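Local atomic coordinates of ribose-phosphate pyrophosphokinase (Mycobacterium smegmatis, PDB entry 5MP7), a protein that probably makes phosphoribosyl pyrophosphate by transferring the pyrophosphoryl group of ATP to the 1-hydroxyl of ribose 5-phosphate, with magnesium as cofactor. Residues Val298-Ile301 against Ala302-Leu305. Residues are numbered along the deposited sequence; the frame is centred on the assembly and turned at random.
Sequences VLSI and APLL
Ile301 and Leu305 meet where the chain turns from strand 296-299, the outermost of a mixed sheet within this chain, into helix 302-314. The carbonyl oxygen of Ile301 accepts from Leu305 N at 3.1 Å; the N-H points almost straight at it (170°), and a first helical turn results. Around this bond lies the tightly packed part of the contact. The two branches of Ile301 diverge: its CG2 methyl rests 4.0 Å from Leu305 CD1, while CG1 stands roughly anti to the backbone N (chi1 -151°) and the second torsion turns CD1 to 3.9 Å from Leu304 CD2. Leu23, on helix 21-31 of the N-terminal domain, also packs on Ile301, and Asn283 OD1 accepts the backbone N-H of Ile301.

Polar but equally close is the cap. Ser300 OG takes the N-H of Ala302 at 3.2 Å and is also hydrogen-bonded to Gln26 OE1. Ala302 is buried, its CB 3.4 Å from that hydroxyl. The open side belongs to the exposed ring of Pro303, its CD 3.7 Å from Ser300 O, with Leu304 and Ser300 partly exposed. Having no N-H to offer, Pro303 fits the first turn of a helix, where nitrogens lack intrahelical acceptors. The serine hydroxyl thus ties the helix start to helix 21-31, linking the two halves of the chain away from the annotated sites, while the apolar branches of Ile301 contact Leu304 and Leu305.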
ATOM      1  N   VAL A 298      -2.253  44.714 -50.170  1.00 28.55           N
ATOM      2  CA  VAL A 298      -1.584  43.492 -50.596  1.00 28.98           C
ATOM      3  C   VAL A 298      -1.819  43.274 -52.051  1.00 27.45           C
ATOM      4  O   VAL A 298      -2.965  43.217 -52.483  1.00 28.44           O
ATOM      5  CB  VAL A 298      -2.071  42.265 -49.807  1.00 31.08           C
ATOM      6  CG1 VAL A 298      -1.326  41.025 -50.231  1.00 31.48           C
ATOM      7  CG2 VAL A 298      -1.829  42.501 -48.318  1.00 34.78           C
ATOM      8  N   LEU A 299      -0.741  43.163 -52.812  1.00 27.47           N
ATOM      9  CA  LEU A 299      -0.868  42.891 -54.254  1.00 27.69           C
ATOM     10  C   LEU A 299      -0.510  41.455 -54.489  1.00 27.73           C
ATOM     11  O   LEU A 299       0.304  40.902 -53.754  1.00 31.30           O
ATOM     12  CB  LEU A 299       0.035  43.788 -55.061  1.00 28.16           C
ATOM     13  CG  LEU A 299      -0.111  45.285 -54.771  1.00 31.60           C
ATOM     14  CD1 LEU A 299       1.007  46.024 -55.491  1.00 31.18           C
ATOM     15  CD2 LEU A 299      -1.479  45.849 -55.196  1.00 31.92           C
ATOM     16  N   SER A 300      -1.132  40.827 -55.475  1.00 24.82           N
ATOM     17  CA  SER A 300      -0.892  39.431 -55.712  1.00 27.42           C
ATOM     18  C   SER A 300       0.372  39.213 -56.536  1.00 26.95           C
ATOM     19  O   SER A 300       0.542  39.852 -57.546  1.00 27.78           O
ATOM     20  CB  SER A 300      -2.062  38.785 -56.458  1.00 29.17           C
ATOM     21  OG  SER A 300      -1.890  37.357 -56.449  1.00 33.38           O
ATOM     22  N   ILE A 301       1.201  38.275 -56.109  1.00 27.92           N
ATOM     23  CA  ILE A 301       2.338  37.812 -56.890  1.00 32.70           C
ATOM     24  C   ILE A 301       1.965  36.646 -57.844  1.00 31.87           C
ATOM     25  O   ILE A 301       2.806  36.179 -58.590  1.00 35.27           O
ATOM     26  CB  ILE A 301       3.499  37.401 -55.940  1.00 33.99           C
ATOM     27  CG1 ILE A 301       4.832  37.611 -56.626  1.00 38.94           C
ATOM     28  CG2 ILE A 301       3.381  35.976 -55.404  1.00 32.57           C
ATOM     29  CD1 ILE A 301       5.304  39.045 -56.510  1.00 44.90           C
ATOM     30  N   ALA A 302       0.726  36.177 -57.805  1.00 29.33           N
ATOM     31  CA  ALA A 302       0.343  35.005 -58.541  1.00 28.89           C
ATOM     32  C   ALA A 302       0.522  35.119 -60.037  1.00 29.48           C
ATOM     33  O   ALA A 302       0.996  34.153 -60.654  1.00 27.63           O
ATOM     34  CB  ALA A 302      -1.072  34.588 -58.211  1.00 28.93           C
ATOM     35  N   PRO A 303       0.105  36.241 -60.650  1.00 31.12           N
ATOM     36  CA  PRO A 303       0.245  36.309 -62.124  1.00 32.46           C
ATOM     37  C   PRO A 303       1.709  36.204 -62.577  1.00 36.59           C
ATOM     38  O   PRO A 303       1.999  35.556 -63.580  1.00 34.20           O
ATOM     39  CB  PRO A 303      -0.332  37.662 -62.471  1.00 34.20           C
ATOM     40  CG  PRO A 303      -1.298  37.967 -61.344  1.00 34.17           C
ATOM     41  CD  PRO A 303      -0.624  37.413 -60.121  1.00 34.30           C
ATOM     42  N   LEU A 304       2.616  36.813 -61.809  1.00 38.12           N
ATOM     43  CA  LEU A 304       4.053  36.733 -62.058  1.00 37.11           C
ATOM     44  C   LEU A 304       4.578  35.277 -61.923  1.00 38.47           C
ATOM     45  O   LEU A 304       5.334  34.804 -62.776  1.00 35.36           O
ATOM     46  CB  LEU A 304       4.796  37.670 -61.108  1.00 36.30           C
ATOM     47  CG  LEU A 304       6.311  37.810 -61.248  1.00 41.19           C
ATOM     48  CD1 LEU A 304       6.703  38.389 -62.621  1.00 40.10           C
ATOM     49  CD2 LEU A 304       6.862  38.688 -60.112  1.00 42.53           C
ATOM     50  N   LEU A 305       4.183  34.590 -60.849  1.00 33.04           N
ATOM     51  CA  LEU A 305       4.534  33.211 -60.694  1.00 29.50           C
ATOM     52  C   LEU A 305       3.964  32.338 -61.811  1.00 28.99           C
ATOM     53  O   LEU A 305       4.669  31.477 -62.307  1.00 27.83           O
ATOM     54  CB  LEU A 305       4.100  32.671 -59.333  1.00 32.53           C
ATOM     55  CG  LEU A 305       4.970  33.109 -58.161  1.00 34.42           C
ATOM     56  CD1 LEU A 305       4.503  32.406 -56.908  1.00 34.89           C
ATOM     57  CD2 LEU A 305       6.456  32.830 -58.368  1.00 36.95           C
TER